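Local coordinates for kinase-associated protein B (Bacillus cereus, PDB 1Y71) that is of unknown function but probably acts alongside a kinase, perhaps in bacterial signalling, at residues K22-V27 with K82-E87; L43-Q48 with E100-S105; L68-Q73 with P89-S94; N104-S107 with F113-R116. All coordinates share one frame; numbering follows the deposited sequence.

Contact 1: K22-V27 with K82-E87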
loop_
_atom_site.group_PDB
_atom_site.type_symbol
_atom_site.label_atom_id
_atom_site.label_comp_id
_atom_site.label_asym_id
_atom_site.label_seq_id
_atom_site.Cartn_x
_atom_site.Cartn_y
_atom_site.Cartn_z
ATOM N N LYS B 22 -13.096 6.613 4.970
ATOM C CA LYS B 22 -12.104 5.973 5.843
ATOM C C LYS B 22 -10.915 5.557 5.007
ATOM O O LYS B 22 -11.090 4.950 3.932
ATOM C CB LYS B 22 -12.695 4.752 6.568
ATOM C CG LYS B 22 -11.765 4.260 7.675
ATOM C CD LYS B 22 -12.421 3.111 8.543
ATOM C CE LYS B 22 -11.615 2.865 9.808
ATOM N NZ LYS B 22 -12.267 1.776 10.617
ATOM N N TYR B 23 -9.716 5.883 5.504
ATOM C CA TYR B 23 -8.464 5.734 4.759
ATOM C C TYR B 23 -7.376 5.030 5.563
ATOM O O TYR B 23 -7.360 5.078 6.792
ATOM C CB TYR B 23 -7.934 7.155 4.347
ATOM C CG TYR B 23 -8.969 7.947 3.564
ATOM C CD1 TYR B 23 -9.070 7.806 2.197
ATOM C CD2 TYR B 23 -9.929 8.740 4.218
ATOM C CE1 TYR B 23 -10.045 8.493 1.476
ATOM C CE2 TYR B 23 -10.905 9.422 3.509
ATOM C CZ TYR B 23 -10.955 9.305 2.140
ATOM O OH TYR B 23 -11.929 9.961 1.412
ATOM N N ILE B 24 -6.451 4.389 4.857
ATOM C CA ILE B 24 -5.170 3.983 5.455
ATOM C C ILE B 24 -4.184 5.052 5.065
ATOM O O ILE B 24 -4.156 5.508 3.894
ATOM C CB ILE B 24 -4.727 2.586 4.949
ATOM C CG1 ILE B 24 -5.718 1.550 5.472
ATOM C CG2 ILE B 24 -3.221 2.292 5.274
ATOM C CD1 ILE B 24 -5.774 0.248 4.681
ATOM N N GLY B 25 -3.369 5.465 6.025
ATOM C CA GLY B 25 -2.371 6.512 5.752
ATOM C C GLY B 25 -1.184 6.478 6.675
ATOM O O GLY B 25 -1.014 5.559 7.473
ATOM N N GLU B 26 -0.353 7.493 6.558
ATOM C CA GLU B 26 0.840 7.581 7.377
ATOM C C GLU B 26 0.838 8.895 8.165
ATOM O O GLU B 26 0.559 9.950 7.603
ATOM C CB GLU B 26 2.077 7.453 6.466
ATOM C CG GLU B 26 3.389 7.533 7.201
ATOM C CD GLU B 26 4.559 7.751 6.280
ATOM O OE1 GLU B 26 4.364 8.006 5.066
ATOM O OE2 GLU B 26 5.690 7.684 6.797
ATOM N N VAL B 27 1.077 8.829 9.466
ATOM C CA VAL B 27 1.178 10.050 10.266
ATOM C C VAL B 27 2.426 10.817 9.817
ATOM O O VAL B 27 3.524 10.261 9.813
ATOM C CB VAL B 27 1.206 9.741 11.783
ATOM C CG1 VAL B 27 1.518 11.008 12.618
ATOM C CG2 VAL B 27 -0.131 9.098 12.218
ATOM N N LYS B 82 -6.543 5.605 14.189
ATOM C CA LYS B 82 -6.247 4.333 14.878
ATOM C C LYS B 82 -5.015 3.655 14.261
ATOM O O LYS B 82 -4.850 3.714 13.045
ATOM C CB LYS B 82 -7.446 3.396 14.749
ATOM C CG LYS B 82 -7.499 2.374 15.853
ATOM C CD LYS B 82 -7.880 0.989 15.353
ATOM C CE LYS B 82 -9.335 0.684 15.664
ATOM N NZ LYS B 82 -9.673 1.112 17.060
ATOM N N LYS B 83 -4.147 3.040 15.090
ATOM C CA LYS B 83 -3.001 2.247 14.592
ATOM C C LYS B 83 -3.478 1.181 13.604
ATOM O O LYS B 83 -4.471 0.496 13.859
ATOM C CB LYS B 83 -2.298 1.544 15.772
ATOM C CG LYS B 83 -0.916 0.983 15.410
ATOM C CD LYS B 83 -0.114 0.568 16.661
ATOM C CE LYS B 83 1.240 -0.020 16.248
ATOM N NZ LYS B 83 2.068 0.829 15.299
ATOM N N TYR B 84 -2.784 1.039 12.470
ATOM C CA TYR B 84 -3.167 0.014 11.506
ATOM C C TYR B 84 -1.930 -0.842 11.154
ATOM O O TYR B 84 -0.968 -0.325 10.630
ATOM C CB TYR B 84 -3.798 0.628 10.251
ATOM C CG TYR B 84 -4.090 -0.388 9.158
ATOM C CD1 TYR B 84 -5.198 -1.236 9.248
ATOM C CD2 TYR B 84 -3.242 -0.523 8.056
ATOM C CE1 TYR B 84 -5.467 -2.166 8.252
ATOM C CE2 TYR B 84 -3.512 -1.460 7.060
ATOM C CZ TYR B 84 -4.622 -2.268 7.173
ATOM O OH TYR B 84 -4.879 -3.186 6.194
ATOM N N GLU B 85 -1.997 -2.143 11.439
ATOM C CA GLU B 85 -0.896 -3.066 11.175
ATOM C C GLU B 85 -1.136 -4.016 9.996
ATOM O O GLU B 85 -0.352 -4.956 9.803
ATOM C CB GLU B 85 -0.592 -3.903 12.422
ATOM C CG GLU B 85 -0.184 -3.098 13.664
ATOM C CD GLU B 85 1.278 -2.736 13.669
ATOM O OE1 GLU B 85 1.861 -2.701 14.777
ATOM O OE2 GLU B 85 1.868 -2.511 12.582
ATOM N N GLY B 86 -2.226 -3.816 9.257
ATOM C CA GLY B 86 -2.542 -4.711 8.133
ATOM C C GLY B 86 -1.687 -4.338 6.914
ATOM O O GLY B 86 -0.866 -3.400 6.982
ATOM N N GLU B 87 -1.899 -5.061 5.804
ATOM C CA GLU B 87 -1.227 -4.735 4.547
ATOM C C GLU B 87 -1.816 -3.466 3.995
ATOM O O GLU B 87 -2.972 -3.136 4.267
ATOM C CB GLU B 87 -1.316 -5.887 3.518
ATOM C CG GLU B 87 -0.540 -7.155 3.947
ATOM C CD GLU B 87 -0.533 -8.220 2.885
ATOM O OE1 GLU B 87 -1.107 -7.995 1.806
ATOM O OE2 GLU B 87 0.044 -9.300 3.118
#

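Contact 2: L43-Q48 with E100-S105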
loop_
_atom_site.group_PDB
_atom_site.type_symbol
_atom_site.label_atom_id
_atom_site.label_comp_id
_atom_site.label_asym_id
_atom_site.label_seq_id
_atom_site.Cartn_x
_atom_site.Cartn_y
_atom_site.Cartn_z
ATOM N N LEU B 43 -10.332 2.752 2.365
ATOM C CA LEU B 43 -11.121 1.660 2.949
ATOM C C LEU B 43 -12.629 1.874 2.785
ATOM O O LEU B 43 -13.395 0.905 2.592
ATOM C CB LEU B 43 -10.820 1.483 4.457
ATOM C CG LEU B 43 -9.479 0.902 4.873
ATOM C CD1 LEU B 43 -9.342 0.951 6.402
ATOM C CD2 LEU B 43 -9.252 -0.512 4.332
ATOM N N LYS B 44 -13.059 3.126 2.885
ATOM C CA LYS B 44 -14.479 3.428 2.711
ATOM C C LYS B 44 -14.617 4.721 1.955
ATOM O O LYS B 44 -14.008 5.732 2.335
ATOM C CB LYS B 44 -15.211 3.498 4.066
ATOM C CG LYS B 44 -16.667 3.982 3.934
ATOM C CD LYS B 44 -17.215 4.317 5.308
ATOM C CE LYS B 44 -18.724 4.498 5.271
ATOM N NZ LYS B 44 -19.127 5.928 5.404
ATOM N N HIS B 45 -15.354 4.664 0.849
ATOM C CA HIS B 45 -15.609 5.843 0.034
ATOM C C HIS B 45 -16.651 6.691 0.755
ATOM O O HIS B 45 -17.578 6.140 1.379
ATOM C CB HIS B 45 -16.022 5.458 -1.402
ATOM C CG HIS B 45 -15.955 6.598 -2.369
ATOM N ND1 HIS B 45 -16.977 7.517 -2.504
ATOM C CD2 HIS B 45 -14.986 6.982 -3.235
ATOM C CE1 HIS B 45 -16.649 8.406 -3.426
ATOM N NE2 HIS B 45 -15.439 8.115 -3.875
ATOM N N PRO B 46 -16.456 8.021 0.761
ATOM C CA PRO B 46 -17.371 8.871 1.531
ATOM C C PRO B 46 -18.811 8.881 1.005
ATOM O O PRO B 46 -19.073 8.623 -0.187
ATOM C CB PRO B 46 -16.782 10.270 1.364
ATOM C CG PRO B 46 -15.977 10.181 0.086
ATOM C CD PRO B 46 -15.355 8.816 0.173
ATOM N N VAL B 47 -19.708 9.215 1.917
ATOM C CA VAL B 47 -21.128 9.313 1.630
ATOM C C VAL B 47 -21.339 10.522 0.722
ATOM O O VAL B 47 -20.619 11.514 0.829
ATOM C CB VAL B 47 -21.931 9.451 2.960
ATOM C CG1 VAL B 47 -23.423 9.315 2.714
ATOM C CG2 VAL B 47 -21.579 8.337 3.870
ATOM N N GLN B 48 -22.317 10.436 -0.173
ATOM C CA GLN B 48 -22.621 11.535 -1.089
ATOM C C GLN B 48 -23.757 12.413 -0.571
ATOM O O GLN B 48 -24.527 12.004 0.298
ATOM C CB GLN B 48 -22.998 10.967 -2.462
ATOM C CG GLN B 48 -21.933 10.033 -3.042
ATOM C CD GLN B 48 -20.571 10.690 -3.135
ATOM O OE1 GLN B 48 -19.646 10.361 -2.380
ATOM N NE2 GLN B 48 -20.435 11.627 -4.058
ATOM N N GLU B 100 -17.062 0.156 -5.339
ATOM C CA GLU B 100 -17.960 -0.964 -5.690
ATOM C C GLU B 100 -18.754 -1.409 -4.461
ATOM O O GLU B 100 -19.986 -1.636 -4.543
ATOM C CB GLU B 100 -17.212 -2.119 -6.357
ATOM C CG GLU B 100 -16.885 -1.794 -7.822
ATOM C CD GLU B 100 -15.689 -2.542 -8.376
ATOM O OE1 GLU B 100 -15.099 -3.399 -7.655
ATOM O OE2 GLU B 100 -15.338 -2.268 -9.556
ATOM N N THR B 101 -18.077 -1.444 -3.309
ATOM C CA THR B 101 -18.720 -1.774 -2.028
ATOM C C THR B 101 -19.868 -0.829 -1.690
ATOM O O THR B 101 -20.989 -1.280 -1.354
ATOM C CB THR B 101 -17.665 -1.859 -0.871
ATOM O OG1 THR B 101 -16.787 -2.930 -1.164
ATOM C CG2 THR B 101 -18.276 -2.081 0.524
ATOM N N GLN B 102 -19.609 0.470 -1.805
ATOM C CA GLN B 102 -20.621 1.466 -1.523
ATOM C C GLN B 102 -21.805 1.360 -2.489
ATOM O O GLN B 102 -22.976 1.461 -2.080
ATOM C CB GLN B 102 -20.044 2.869 -1.608
ATOM C CG GLN B 102 -21.040 3.964 -1.166
ATOM C CD GLN B 102 -20.412 5.326 -1.180
ATOM O OE1 GLN B 102 -19.325 5.512 -1.734
ATOM N NE2 GLN B 102 -21.047 6.275 -0.536
HETATM N N MSE B 103 -21.499 1.194 -3.765
HETATM C CA MSE B 103 -22.541 0.994 -4.761
HETATM C C MSE B 103 -23.397 -0.220 -4.480
HETATM O O MSE B 103 -24.625 -0.119 -4.521
HETATM C CB MSE B 103 -21.968 0.963 -6.168
HETATM C CG MSE B 103 -21.479 2.333 -6.607
HETATM SE SE MSE B 103 -20.867 2.398 -8.466
HETATM C CE MSE B 103 -19.337 1.271 -8.393
ATOM N N ASN B 104 -22.757 -1.348 -4.174
ATOM C CA ASN B 104 -23.458 -2.571 -3.790
ATOM C C ASN B 104 -24.285 -2.448 -2.515
ATOM O O ASN B 104 -25.287 -3.172 -2.343
ATOM C CB ASN B 104 -22.475 -3.738 -3.669
ATOM C CG ASN B 104 -21.989 -4.228 -5.017
ATOM O OD1 ASN B 104 -22.669 -4.068 -6.027
ATOM N ND2 ASN B 104 -20.834 -4.871 -5.034
ATOM N N SER B 105 -23.873 -1.549 -1.623
ATOM C CA SER B 105 -24.580 -1.338 -0.373
ATOM C C SER B 105 -26.027 -0.890 -0.569
ATOM O O SER B 105 -26.820 -1.021 0.347
ATOM C CB SER B 105 -23.842 -0.368 0.569
ATOM O OG SER B 105 -24.128 0.997 0.280
#

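Contact 3: L68-Q73 with P89-S94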
loop_
_atom_site.group_PDB
_atom_site.type_symbol
_atom_site.label_atom_id
_atom_site.label_comp_id
_atom_site.label_asym_id
_atom_site.label_seq_id
_atom_site.Cartn_x
_atom_site.Cartn_y
_atom_site.Cartn_z
ATOM N N LEU B 68 -10.344 11.370 -0.571
ATOM C CA LEU B 68 -9.022 11.972 -0.542
ATOM C C LEU B 68 -8.121 11.284 -1.585
ATOM O O LEU B 68 -8.228 10.059 -1.832
ATOM C CB LEU B 68 -8.408 11.848 0.838
ATOM C CG LEU B 68 -9.201 12.525 1.962
ATOM C CD1 LEU B 68 -8.577 12.197 3.334
ATOM C CD2 LEU B 68 -9.294 14.057 1.707
ATOM N N ALA B 69 -7.233 12.067 -2.178
ATOM C CA ALA B 69 -6.366 11.584 -3.256
ATOM C C ALA B 69 -5.139 10.891 -2.685
ATOM O O ALA B 69 -4.810 11.091 -1.532
ATOM C CB ALA B 69 -5.955 12.744 -4.165
ATOM N N PHE B 70 -4.448 10.105 -3.529
ATOM C CA PHE B 70 -3.224 9.427 -3.134
ATOM C C PHE B 70 -2.165 10.430 -2.668
ATOM O O PHE B 70 -1.844 11.411 -3.366
ATOM C CB PHE B 70 -2.704 8.486 -4.272
ATOM C CG PHE B 70 -1.448 7.771 -3.908
ATOM C CD1 PHE B 70 -1.415 6.938 -2.790
ATOM C CD2 PHE B 70 -0.266 8.000 -4.619
ATOM C CE1 PHE B 70 -0.226 6.282 -2.411
ATOM C CE2 PHE B 70 0.907 7.351 -4.247
ATOM C CZ PHE B 70 0.927 6.510 -3.131
ATOM N N ARG B 71 -1.657 10.208 -1.460
ATOM C CA ARG B 71 -0.676 11.103 -0.842
ATOM C C ARG B 71 -1.207 12.482 -0.462
ATOM O O ARG B 71 -0.425 13.322 0.000
ATOM C CB ARG B 71 0.617 11.235 -1.671
ATOM C CG ARG B 71 1.240 9.898 -1.972
ATOM C CD ARG B 71 2.657 9.999 -2.504
ATOM N NE ARG B 71 2.733 10.738 -3.750
ATOM C CZ ARG B 71 3.092 12.026 -3.854
ATOM N NH1 ARG B 71 3.403 12.752 -2.765
ATOM N NH2 ARG B 71 3.130 12.605 -5.058
ATOM N N GLU B 72 -2.524 12.705 -0.600
ATOM C CA GLU B 72 -3.132 13.920 -0.042
ATOM C C GLU B 72 -2.832 13.945 1.466
ATOM O O GLU B 72 -2.838 12.907 2.097
ATOM C CB GLU B 72 -4.638 13.943 -0.307
ATOM C CG GLU B 72 -5.343 15.241 0.182
ATOM C CD GLU B 72 -6.669 15.580 -0.568
ATOM O OE1 GLU B 72 -7.160 14.821 -1.438
ATOM O OE2 GLU B 72 -7.210 16.663 -0.287
ATOM N N GLN B 73 -2.503 15.099 2.033
ATOM C CA GLN B 73 -2.258 15.162 3.476
ATOM C C GLN B 73 -3.393 15.978 4.069
ATOM O O GLN B 73 -3.734 17.081 3.579
ATOM C CB GLN B 73 -0.871 15.728 3.831
ATOM C CG GLN B 73 0.283 15.034 3.083
ATOM C CD GLN B 73 1.647 15.079 3.777
ATOM O OE1 GLN B 73 1.957 15.972 4.573
ATOM N NE2 GLN B 73 2.483 14.120 3.441
ATOM N N PRO B 89 -3.123 -1.685 0.833
ATOM C CA PRO B 89 -3.548 -1.982 -0.521
ATOM C C PRO B 89 -3.054 -0.908 -1.482
ATOM O O PRO B 89 -2.733 0.189 -1.055
ATOM C CB PRO B 89 -5.079 -1.924 -0.456
ATOM C CG PRO B 89 -5.414 -1.195 0.751
ATOM C CD PRO B 89 -4.231 -1.239 1.698
ATOM N N ASP B 90 -3.012 -1.248 -2.764
ATOM C CA ASP B 90 -2.751 -0.281 -3.814
ATOM C C ASP B 90 -3.855 0.762 -3.816
ATOM O O ASP B 90 -5.048 0.399 -3.770
ATOM C CB ASP B 90 -2.748 -0.981 -5.173
ATOM C CG ASP B 90 -2.551 -0.016 -6.301
ATOM O OD1 ASP B 90 -3.525 0.334 -7.032
ATOM O OD2 ASP B 90 -1.391 0.379 -6.458
ATOM N N TYR B 91 -3.479 2.046 -3.867
ATOM C CA TYR B 91 -4.444 3.121 -3.667
ATOM C C TYR B 91 -5.561 2.940 -4.705
ATOM O O TYR B 91 -6.745 2.927 -4.369
ATOM C CB TYR B 91 -3.811 4.532 -3.831
ATOM C CG TYR B 91 -4.876 5.631 -3.844
ATOM C CD1 TYR B 91 -5.266 6.262 -2.668
ATOM C CD2 TYR B 91 -5.498 6.002 -5.028
ATOM C CE1 TYR B 91 -6.252 7.230 -2.662
ATOM C CE2 TYR B 91 -6.501 6.983 -5.058
ATOM C CZ TYR B 91 -6.868 7.592 -3.881
ATOM O OH TYR B 91 -7.858 8.543 -3.921
ATOM N N THR B 92 -5.188 2.827 -5.976
ATOM C CA THR B 92 -6.175 2.766 -7.054
ATOM C C THR B 92 -7.112 1.570 -6.955
ATOM O O THR B 92 -8.349 1.719 -7.059
ATOM C CB THR B 92 -5.466 2.845 -8.444
ATOM O OG1 THR B 92 -4.880 4.139 -8.548
ATOM C CG2 THR B 92 -6.442 2.625 -9.613
ATOM N N GLU B 93 -6.548 0.389 -6.707
ATOM C CA GLU B 93 -7.392 -0.772 -6.512
ATOM C C GLU B 93 -8.297 -0.646 -5.259
ATOM O O GLU B 93 -9.450 -1.109 -5.278
ATOM C CB GLU B 93 -6.573 -2.051 -6.469
ATOM C CG GLU B 93 -7.289 -3.249 -7.122
ATOM C CD GLU B 93 -7.702 -3.045 -8.610
ATOM O OE1 GLU B 93 -7.008 -2.313 -9.377
ATOM O OE2 GLU B 93 -8.729 -3.640 -9.011
ATOM N N SER B 94 -7.779 -0.039 -4.193
ATOM C CA SER B 94 -8.577 0.148 -2.977
ATOM C C SER B 94 -9.772 1.088 -3.248
ATOM O O SER B 94 -10.891 0.878 -2.734
ATOM C CB SER B 94 -7.713 0.668 -1.806
ATOM O OG SER B 94 -7.326 2.025 -1.988
#

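Contact 4: N104-S107 with F113-R116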
loop_
_atom_site.group_PDB
_atom_site.type_symbol
_atom_site.label_atom_id
_atom_site.label_comp_id
_atom_site.label_asym_id
_atom_site.label_seq_id
_atom_site.Cartn_x
_atom_site.Cartn_y
_atom_site.Cartn_z
ATOM N N ASN B 104 -22.757 -1.348 -4.174
ATOM C CA ASN B 104 -23.458 -2.571 -3.790
ATOM C C ASN B 104 -24.285 -2.448 -2.515
ATOM O O ASN B 104 -25.287 -3.172 -2.343
ATOM C CB ASN B 104 -22.475 -3.738 -3.669
ATOM C CG ASN B 104 -21.989 -4.228 -5.017
ATOM O OD1 ASN B 104 -22.669 -4.068 -6.027
ATOM N ND2 ASN B 104 -20.834 -4.871 -5.034
ATOM N N SER B 105 -23.873 -1.549 -1.623
ATOM C CA SER B 105 -24.580 -1.338 -0.373
ATOM C C SER B 105 -26.027 -0.890 -0.569
ATOM O O SER B 105 -26.820 -1.021 0.347
ATOM C CB SER B 105 -23.842 -0.368 0.569
ATOM O OG SER B 105 -24.128 0.997 0.280
ATOM N N PHE B 106 -26.348 -0.364 -1.751
ATOM C CA PHE B 106 -27.684 0.128 -2.044
ATOM C C PHE B 106 -28.585 -0.931 -2.689
ATOM O O PHE B 106 -29.711 -0.640 -2.999
ATOM C CB PHE B 106 -27.615 1.364 -2.952
ATOM C CG PHE B 106 -26.934 2.545 -2.322
ATOM C CD1 PHE B 106 -27.493 3.184 -1.212
ATOM C CD2 PHE B 106 -25.743 3.040 -2.851
ATOM C CE1 PHE B 106 -26.878 4.291 -0.641
ATOM C CE2 PHE B 106 -25.112 4.160 -2.275
ATOM C CZ PHE B 106 -25.691 4.773 -1.165
ATOM N N SER B 107 -28.077 -2.146 -2.881
ATOM C CA SER B 107 -28.773 -3.183 -3.638
ATOM C C SER B 107 -30.234 -3.446 -3.258
ATOM O O SER B 107 -31.028 -3.778 -4.117
ATOM C CB SER B 107 -27.986 -4.489 -3.620
ATOM O OG SER B 107 -28.149 -5.136 -2.381
ATOM N N PHE B 113 -32.688 8.605 -1.871
ATOM C CA PHE B 113 -31.296 8.908 -1.489
ATOM C C PHE B 113 -30.354 7.905 -2.146
ATOM O O PHE B 113 -29.323 8.283 -2.710
ATOM C CB PHE B 113 -31.088 8.929 0.042
ATOM C CG PHE B 113 -29.617 9.022 0.459
ATOM C CD1 PHE B 113 -28.962 10.253 0.518
ATOM C CD2 PHE B 113 -28.896 7.874 0.775
ATOM C CE1 PHE B 113 -27.589 10.328 0.882
ATOM C CE2 PHE B 113 -27.543 7.932 1.134
ATOM C CZ PHE B 113 -26.893 9.161 1.188
ATOM N N ALA B 114 -30.726 6.631 -2.083
ATOM C CA ALA B 114 -30.015 5.566 -2.802
ATOM C C ALA B 114 -29.931 5.842 -4.302
ATOM O O ALA B 114 -28.848 5.737 -4.874
ATOM C CB ALA B 114 -30.659 4.234 -2.535
ATOM N N GLU B 115 -31.057 6.222 -4.933
ATOM C CA GLU B 115 -31.084 6.507 -6.379
ATOM C C GLU B 115 -30.051 7.562 -6.754
ATOM O O GLU B 115 -29.226 7.364 -7.644
ATOM C CB GLU B 115 -32.475 6.964 -6.880
ATOM C CG GLU B 115 -32.584 6.872 -8.436
ATOM C CD GLU B 115 -33.582 7.852 -9.069
ATOM O OE1 GLU B 115 -34.485 8.367 -8.370
ATOM O OE2 GLU B 115 -33.465 8.106 -10.297
ATOM N N ARG B 116 -30.127 8.677 -6.039
ATOM C CA ARG B 116 -29.333 9.849 -6.270
ATOM C C ARG B 116 -27.850 9.535 -5.986
ATOM O O ARG B 116 -26.982 9.922 -6.772
ATOM C CB ARG B 116 -29.861 10.981 -5.367
ATOM C CG ARG B 116 -29.730 12.396 -5.954
ATOM C CD ARG B 116 -30.409 12.518 -7.323
ATOM N NE ARG B 116 -30.015 13.728 -8.054
ATOM C CZ ARG B 116 -30.482 14.068 -9.261
ATOM N NH1 ARG B 116 -31.361 13.290 -9.898
ATOM N NH2 ARG B 116 -30.070 15.192 -9.843
#

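Contact 1: K22-V27 with K82-E87
Apolar contact between Ile24 and Tyr84 makes up most of this meeting. The delta methyl of Ile24 lies over one face of the Tyr84 ring as a CH-pi contact, CD1 standing 4.1 Å from the ring centroid and 29° off the normal. Its nearest ring atom is CE2 of Tyr84, 3.7 Å from Ile24 CD1. The other branch, CG2 of Ile24, reaches CD2 of Tyr84 at 4.0 Å, so the isoleucine covers one side of the ring from CD2 round to the hydroxyl end. With CG of Tyr84 anti to the backbone N (chi1 174°), the ring is carried back over strand 21-31. Ile24 lies on the middle strand of a five-stranded antiparallel sheet, consistent with the SH3 clan of this family; Tyr84 follows edge strand 81-83 in the loop leading to helix 91-104. The backbone of that loop packs over the ring face opposite Ile24, with Gly86 N 3.4 Å above the plane of Tyr84. As for polar contacts, Tyr84 OH donates to Glu87 O at 2.7 Å, the carbonyl lying at the ring edge. Beyond this turn, the carboxylate of Glu87 accepts from Thr92 of the second subunit.

Contact 2: L43-Q48 with E100-S105
Gln102 reaches from helix 91-104 to the loop at His45 and Pro46, and its amide meets that loop with both ends. NE2 of Gln102 donates to Pro46 O at 3.1 Å, with an N-H...O angle of 155°; the acceptor lies close to the amide plane, but the N-H arrives from above the carbonyl plane, 50° out of it. OE1 of Gln102 takes a weak, bent bond from His45 ND1 at 3.2 Å. The same ND1 of His45 also leans weakly on Pro46 O, 3.3 Å away, so the N-H is shared between two acceptors. Ring and amide planes stand 48° apart. Gln102 is extended from CB outward, which gives it the span to cross from helix to loop. In the next shell, Pro46 CD packs on one face of the His45 imidazole, 3.3 Å above its plane, and His45 NE2 is hydrogen-bonded to Tyr128 OH near the C terminus. Leu95, Leu99 and Leu124 also touch the histidine, while Leu121 lies against Gln102. At the start of the loop, Lys22 on strand 21-31 is paired with two successive residues, Leu43 and Lys44, a classic beta bulge, where the chain leaves the antiparallel sheet, consistent with the SH3 clan, to run against the C-terminal helical pair.

Contact 3: L68-Q73 with P89-S94
Tyr91 OH donates to Leu68 O at 2.6 Å, the only hydrogen bond between the two segments. The carbonyl oxygen lies level with the ring, off its hydroxyl end, while the hydroxyl comes in at a C=O...O angle of 136°, tilted somewhat from the carbonyl plane. Tyr91 CG is anti to its amide nitrogen, which sends the ring from the first turn of the helix across to the loop. There Phe70 packs over one face: its CB stands 3.7 Å from the Tyr91 centroid and 15° off the normal, a CH-pi contact, and its backbone N approaches Tyr91 CE1 to 3.5 Å on that face. The two side chains run antiparallel alongside one another, bringing CD1 of Phe70 to 3.6 Å from CB of Tyr91; the rings themselves are oblique, with planes at 52°. Phe70 sits within a type II beta turn from Ala69 to Glu72, in which Ala69 N also donates to Glu72 OE1 at 2.9 Å. On the helix side, Asp90 is the N-cap residue, its OD1 accepting from Glu93 N at 3.0 Å, and Ser94 OG bonds to Tyr91 O. Phe70 also packs on Gly86 of the second subunit, and Tyr91 on Glu87 of that subunit, placing the contact at the dimer interface. Within the chain, the loop before strand 73-77 thereby meets the start of helix 91-104, and Tyr91 and Leu68 both lean on strand 34-42, against Val42 and Val39 respectively.

Contact 4: N104-S107 with F113-R116
With CG of Phe106 anti to its carbonyl carbon (chi1 -64°), the ring reaches from the inter-helical turn to Ala114, while Phe113, its CG anti to the backbone N (chi1 171°), brings the end of its ring near that of Phe106. This is the closure of a helical hairpin: Phe106 sits in the short connection between helices 91-104 and 112-127 and folds back on the first turns of the second. The contact is purely apolar. The methyl of Ala114 meets the Phe106 ring at CD1, CB of Ala114 lying 3.6 Å from CD1 of Phe106. One atom further round the ring, CE1 of Phe106 comes to 4.0 Å from Ala114 CA, so the ring also touches the alanine's backbone carbon. Phe113 touches more lightly, and the two phenylalanine side chains pass obliquely. Phe106 also packs on Ser117 and Leu121, continuing along the second helix, while Phe113 reaches Val47 in the long loop after strand 34-42. The turn that positions Phe106 is a type I beta turn from Asn104 to Ser107, closed by Ser107 N donating to Asn104 O at 3.0 Å. Farther back, Ala114 N is hydrogen-bonded to Ser111 OG at the start of its helix. Between the rings the nearest pair is CE1 of Phe106 and CE2 of Phe113, 4.1 Å apart, whereas Ser105 OG stands 4.0 Å above the centre of one face of the Phe106 ring.

In the fold
From the N terminus, strand 21-31 opens contact 1, which closes where the chain leaves strand 81-83. Before that closure, the loop after strand 34-42 opens contact 2, and residues 68-73 open contact 3; both cross contact 1 and close later on helix 91-104. Contact 3 lies within the span of contact 2, meeting the start of that helix while contact 2 meets its end. Contact 4 then follows, sharing Asn104 and Ser105 with contact 2 and closing the short connection to helix 112-127. Lys22 joins contacts 1 and 2 through backbone bonds, Tyr23 OH reaches Leu68 N of contact 3, and contacts 2 and 4 meet where the loop after strand 34-42 packs on helix 112-127.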